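Local coordinates for protein transport protein HOFQ (Aggregatibacter actinomycetemcomitans, PDB 2Y3M) that probably takes part in DNA uptake during natural competence, as a secretin whose extra-membranous domains bind DNA, at residues L26-I34 / L44-Q53. Numbering follows the deposited sequence.
Sequences LAHNTNLII and LQLENVDLDQ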
ATOM      1  N   LEU B  26       4.962  17.635   1.227  1.00 74.19           N
ATOM      2  CA  LEU B  26       5.556  18.910   1.622  1.00 77.26           C
ATOM      3  C   LEU B  26       6.988  18.757   2.131  1.00 83.69           C
ATOM      4  O   LEU B  26       7.835  19.612   1.862  1.00 87.52           O
ATOM      5  CB  LEU B  26       4.690  19.618   2.673  1.00 77.77           C
ATOM      6  CG  LEU B  26       3.423  20.340   2.201  1.00 75.93           C
ATOM      7  CD1 LEU B  26       2.589  20.788   3.396  1.00 79.84           C
ATOM      8  CD2 LEU B  26       3.746  21.525   1.286  1.00 77.53           C
ATOM      9  N   ALA B  27       7.247  17.660   2.845  1.00 65.53           N
ATOM     10  CA  ALA B  27       8.551  17.405   3.472  1.00 68.98           C
ATOM     11  C   ALA B  27       9.697  17.247   2.469  1.00 63.73           C
ATOM     12  O   ALA B  27      10.850  17.548   2.785  1.00 66.42           O
ATOM     13  CB  ALA B  27       8.476  16.190   4.394  1.00 74.44           C
ATOM     14  N   HIS B  28       9.383  16.774   1.267  1.00 57.43           N
ATOM     15  CA  HIS B  28      10.391  16.666   0.213  1.00 54.02           C
ATOM     16  C   HIS B  28      10.241  17.777  -0.829  1.00 50.56           C
ATOM     17  O   HIS B  28      10.859  17.721  -1.895  1.00 48.96           O
ATOM     18  CB  HIS B  28      10.348  15.286  -0.455  1.00 52.66           C
ATOM     19  CG  HIS B  28      10.502  14.144   0.503  1.00 58.03           C
ATOM     20  ND1 HIS B  28       9.429  13.408   0.960  1.00 60.24           N
ATOM     21  CD2 HIS B  28      11.600  13.613   1.093  1.00 63.18           C
ATOM     22  CE1 HIS B  28       9.860  12.473   1.789  1.00 66.71           C
ATOM     23  NE2 HIS B  28      11.174  12.576   1.886  1.00 68.73           N
ATOM     24  N   ASN B  29       9.438  18.792  -0.503  1.00 51.20           N
ATOM     25  CA  ASN B  29       9.148  19.895  -1.420  1.00 50.03           C
ATOM     26  C   ASN B  29       8.504  19.375  -2.712  1.00 45.63           C
ATOM     27  O   ASN B  29       8.825  19.817  -3.818  1.00 45.56           O
ATOM     28  CB  ASN B  29      10.426  20.693  -1.710  1.00 52.38           C
ATOM     29  CG  ASN B  29      10.151  22.136  -2.080  1.00 55.87           C
ATOM     30  OD1 ASN B  29       9.142  22.720  -1.681  1.00 58.02           O
ATOM     31  ND2 ASN B  29      11.067  22.728  -2.834  1.00 57.84           N
ATOM     32  N   THR B  30       7.603  18.414  -2.547  1.00 43.11           N
ATOM     33  CA  THR B  30       6.926  17.766  -3.655  1.00 39.77           C
ATOM     34  C   THR B  30       5.495  18.271  -3.733  1.00 39.90           C
ATOM     35  O   THR B  30       4.767  18.245  -2.743  1.00 41.36           O
ATOM     36  CB  THR B  30       6.943  16.227  -3.485  1.00 38.67           C
ATOM     37  OG1 THR B  30       8.286  15.750  -3.610  1.00 38.81           O
ATOM     38  CG2 THR B  30       6.069  15.536  -4.525  1.00 36.26           C
ATOM     39  N   ASN B  31       5.104  18.760  -4.904  1.00 39.91           N
ATOM     40  CA  ASN B  31       3.708  19.105  -5.148  1.00 40.84           C
ATOM     41  C   ASN B  31       2.863  17.835  -5.343  1.00 37.91           C
ATOM     42  O   ASN B  31       3.302  16.888  -5.999  1.00 35.99           O
ATOM     43  CB  ASN B  31       3.579  20.049  -6.345  1.00 43.69           C
ATOM     44  CG  ASN B  31       2.179  20.618  -6.496  1.00 46.64           C
ATOM     45  OD1 ASN B  31       1.437  20.753  -5.521  1.00 48.62           O
ATOM     46  ND2 ASN B  31       1.813  20.962  -7.723  1.00 49.24           N
ATOM     47  N   LEU B  32       1.669  17.817  -4.753  1.00 38.79           N
ATOM     48  CA  LEU B  32       0.780  16.653  -4.831  1.00 37.41           C
ATOM     49  C   LEU B  32      -0.608  17.008  -5.368  1.00 38.19           C
ATOM     50  O   LEU B  32      -1.299  17.860  -4.811  1.00 41.33           O
ATOM     51  CB  LEU B  32       0.664  15.978  -3.461  1.00 38.76           C
ATOM     52  CG  LEU B  32      -0.302  14.798  -3.324  1.00 39.78           C
ATOM     53  CD1 LEU B  32       0.227  13.539  -4.023  1.00 40.08           C
ATOM     54  CD2 LEU B  32      -0.594  14.519  -1.860  1.00 43.65           C
ATOM     55  N   ILE B  33      -1.001  16.366  -6.462  1.00 36.93           N
ATOM     56  CA  ILE B  33      -2.376  16.469  -6.944  1.00 38.16           C
ATOM     57  C   ILE B  33      -3.070  15.127  -6.729  1.00 36.84           C
ATOM     58  O   ILE B  33      -2.700  14.118  -7.335  1.00 35.71           O
ATOM     59  CB  ILE B  33      -2.473  16.891  -8.436  1.00 40.15           C
ATOM     60  CG1 ILE B  33      -1.541  18.071  -8.739  1.00 43.18           C
ATOM     61  CG2 ILE B  33      -3.919  17.242  -8.796  1.00 42.94           C
ATOM     62  CD1 ILE B  33      -1.275  18.293 -10.228  1.00 47.39           C
ATOM     63  N   ILE B  34      -4.044  15.122  -5.824  1.00 38.16           N
ATOM     64  CA  ILE B  34      -4.908  13.970  -5.626  1.00 38.60           C
ATOM     65  C   ILE B  34      -6.077  14.072  -6.599  1.00 39.53           C
ATOM     66  O   ILE B  34      -6.839  15.048  -6.578  1.00 41.47           O
ATOM     67  CB  ILE B  34      -5.424  13.857  -4.164  1.00 41.62           C
ATOM     68  CG1 ILE B  34      -4.245  13.775  -3.183  1.00 42.37           C
ATOM     69  CG2 ILE B  34      -6.335  12.632  -4.010  1.00 43.08           C
ATOM     70  CD1 ILE B  34      -4.586  14.155  -1.758  1.00 47.38           C
ATOM     71  N   LEU B  44      -2.492   9.860  -7.876  1.00 37.60           N
ATOM     72  CA  LEU B  44      -1.615  10.899  -7.348  1.00 34.77           C
ATOM     73  C   LEU B  44      -0.694  11.394  -8.443  1.00 35.09           C
ATOM     74  O   LEU B  44      -0.064  10.595  -9.147  1.00 38.16           O
ATOM     75  CB  LEU B  44      -0.768  10.366  -6.201  1.00 35.95           C
ATOM     76  CG  LEU B  44      -1.439   9.683  -5.019  1.00 39.13           C
ATOM     77  CD1 LEU B  44      -0.361   9.255  -4.036  1.00 42.30           C
ATOM     78  CD2 LEU B  44      -2.469  10.604  -4.361  1.00 38.33           C
ATOM     79  N   GLN B  45      -0.624  12.711  -8.601  1.00 33.45           N
ATOM     80  CA  GLN B  45       0.402  13.294  -9.447  1.00 34.89           C
ATOM     81  C   GLN B  45       1.410  13.997  -8.558  1.00 32.97           C
ATOM     82  O   GLN B  45       1.062  14.920  -7.821  1.00 32.01           O
ATOM     83  CB  GLN B  45      -0.181  14.239 -10.499  1.00 36.92           C
ATOM     84  CG  GLN B  45       0.904  14.900 -11.339  1.00 41.34           C
ATOM     85  CD  GLN B  45       0.458  15.249 -12.736  1.00 48.06           C
ATOM     86  OE1 GLN B  45      -0.501  14.677 -13.261  1.00 50.30           O
ATOM     87  NE2 GLN B  45       1.163  16.191 -13.358  1.00 52.03           N
ATOM     88  N   LEU B  46       2.652  13.535  -8.623  1.00 40.25           N
ATOM     89  CA  LEU B  46       3.730  14.072  -7.801  1.00 38.93           C
ATOM     90  C   LEU B  46       4.671  14.911  -8.644  1.00 37.25           C
ATOM     91  O   LEU B  46       5.012  14.542  -9.764  1.00 35.57           O
ATOM     92  CB  LEU B  46       4.496  12.942  -7.116  1.00 37.69           C
ATOM     93  CG  LEU B  46       3.658  12.096  -6.164  1.00 40.12           C
ATOM     94  CD1 LEU B  46       4.339  10.792  -5.912  1.00 41.29           C
ATOM     95  CD2 LEU B  46       3.441  12.839  -4.865  1.00 44.17           C
ATOM     96  N   GLU B  47       5.065  16.059  -8.108  1.00 38.21           N
ATOM     97  CA  GLU B  47       5.951  16.966  -8.824  1.00 37.33           C
ATOM     98  C   GLU B  47       7.098  17.419  -7.944  1.00 37.43           C
ATOM     99  O   GLU B  47       6.886  17.838  -6.812  1.00 39.95           O
ATOM    100  CB  GLU B  47       5.177  18.183  -9.330  1.00 39.64           C
ATOM    101  CG  GLU B  47       4.222  17.881 -10.461  1.00 40.71           C
ATOM    102  CD  GLU B  47       3.228  18.995 -10.698  1.00 45.67           C
ATOM    103  OE1 GLU B  47       3.282  20.022  -9.989  1.00 48.53           O
ATOM    104  OE2 GLU B  47       2.385  18.838 -11.600  1.00 48.31           O
ATOM    105  N   ASN B  48       8.312  17.330  -8.475  1.00 35.37           N
ATOM    106  CA  ASN B  48       9.484  17.880  -7.799  1.00 36.68           C
ATOM    107  C   ASN B  48      10.512  18.414  -8.804  1.00 35.20           C
ATOM    108  O   ASN B  48      10.726  17.807  -9.851  1.00 32.69           O
ATOM    109  CB  ASN B  48      10.106  16.832  -6.875  1.00 37.59           C
ATOM    110  CG  ASN B  48      10.972  17.441  -5.799  1.00 41.36           C
ATOM    111  OD1 ASN B  48      11.958  18.123  -6.087  1.00 43.17           O
ATOM    112  ND2 ASN B  48      10.618  17.189  -4.544  1.00 43.85           N
ATOM    113  N   VAL B  49      11.135  19.550  -8.481  1.00 37.19           N
ATOM    114  CA  VAL B  49      12.179  20.149  -9.335  1.00 36.14           C
ATOM    115  C   VAL B  49      13.418  19.250  -9.412  1.00 36.04           C
ATOM    116  O   VAL B  49      14.168  19.295 -10.389  1.00 34.73           O
ATOM    117  CB  VAL B  49      12.576  21.600  -8.898  1.00 39.57           C
ATOM    118  CG1 VAL B  49      11.404  22.558  -9.038  1.00 39.84           C
ATOM    119  CG2 VAL B  49      13.129  21.630  -7.478  1.00 43.59           C
ATOM    120  N   ASP B  50      13.613  18.432  -8.378  1.00 37.92           N
ATOM    121  CA  ASP B  50      14.681  17.435  -8.344  1.00 39.44           C
ATOM    122  C   ASP B  50      14.118  16.044  -8.604  1.00 37.67           C
ATOM    123  O   ASP B  50      13.092  15.666  -8.026  1.00 37.14           O
ATOM    124  CB  ASP B  50      15.391  17.445  -6.985  1.00 44.18           C
ATOM    125  CG  ASP B  50      16.479  18.505  -6.893  1.00 48.36           C
ATOM    126  OD1 ASP B  50      17.314  18.607  -7.817  1.00 48.81           O
ATOM    127  OD2 ASP B  50      16.515  19.230  -5.879  1.00 53.29           O
ATOM    128  N   LEU B  51      14.794  15.293  -9.468  1.00 37.45           N
ATOM    129  CA  LEU B  51      14.411  13.915  -9.763  1.00 37.34           C
ATOM    130  C   LEU B  51      14.600  12.955  -8.577  1.00 40.50           C
ATOM    131  O   LEU B  51      13.728  12.129  -8.310  1.00 39.79           O
ATOM    132  CB  LEU B  51      15.156  13.387 -10.997  1.00 37.61           C
ATOM    133  CG  LEU B  51      14.763  11.991 -11.510  1.00 37.92           C
ATOM    134  CD1 LEU B  51      13.258  11.880 -11.745  1.00 33.99           C
ATOM    135  CD2 LEU B  51      15.534  11.632 -12.776  1.00 38.67           C
ATOM    136  N   ASP B  52      15.733  13.056  -7.886  1.00 44.85           N
ATOM    137  CA  ASP B  52      16.031  12.164  -6.760  1.00 49.45           C
ATOM    138  C   ASP B  52      15.036  12.373  -5.617  1.00 48.92           C
ATOM    139  O   ASP B  52      14.669  11.431  -4.918  1.00 49.98           O
ATOM    140  CB  ASP B  52      17.475  12.349  -6.265  1.00 55.13           C
ATOM    141  CG  ASP B  52      17.733  13.744  -5.687  1.00 57.65           C
ATOM    142  OD1 ASP B  52      17.045  14.712  -6.085  1.00 55.55           O
ATOM    143  OD2 ASP B  52      18.634  13.877  -4.832  1.00 64.39           O
ATOM    144  N   GLN B  53      14.602  13.618  -5.453  1.00 48.03           N
ATOM    145  CA  GLN B  53      13.648  13.985  -4.423  1.00 48.71           C
ATOM    146  C   GLN B  53      12.253  13.465  -4.778  1.00 44.71           C
ATOM    147  O   GLN B  53      11.499  13.053  -3.898  1.00 45.21           O
ATOM    148  CB  GLN B  53      13.649  15.501  -4.211  1.00 49.92           C
ATOM    149  CG  GLN B  53      13.352  15.938  -2.783  1.00 55.66           C
ATOM    150  CD  GLN B  53      14.518  15.745  -1.822  1.00 62.93           C
ATOM    151  OE1 GLN B  53      15.591  15.278  -2.204  1.00 65.52           O
ATOM    152  NE2 GLN B  53      14.309  16.119  -0.563  1.00 67.26           N
TER
HETATM  153  O   HOH W   1      10.015  20.655  -6.151  1.00 36.88           O
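The amide of Asn48 holds Thr30 OG1 and His28 O close to its own plane and gives one N-H to each. The bond from ND2 to Thr30 OG1 is nearly straight (2.9 Å, 167°), the one to His28 O more bent (2.7 Å). With CG anti to the backbone N (chi1 -159°), the amide sits beside residues 28-30. OD1 accepts from Asp50 N, closing an Asx turn, while ND2 donates to two oxygens, which together set which end of the amide is which. Gln53 NE2 comes to the edge of the His28 ring near its plane, amide and ring turned 68° apart. A water accepts a hydrogen bond from Val49 N and donates one to Asn29 O, bridging the two segments.

On the strands, the Asn31 amide runs beside the Glu47 carboxylate. ND2 of Asn31 reaches OE1 of Glu47 (2.9 Å) from above the carboxylate plane, while Ile33 CD1 rests 3.9 Å from Glu47 OE2. Asn31-Glu47 and Ile33-Gln45 are the hydrogen-bonded pairs of the antiparallel hairpin formed by strands 31-36 and 42-48. On the other face Leu32 CD1 presses tightly on Leu46 CD2 (3.4 Å), and Leu44 CD2 lies alongside Ile34 CG1.

That leucine face is covered by two helices: Leu32 and Leu44 pack on Leu21 of helix 18-26, Leu46 on Leu54, Val58 and Ile61 of helix 51-63. A Schellman motif with Asn29 at C-prime ends the first helix; Ser57 of the second bonds Thr30 OG1, and His28 ND1 is held by Leu24 O. Strand 44-48 continues the sheet antiparallel into the second subunit, whose Lys77 forms a salt bridge with Glu47.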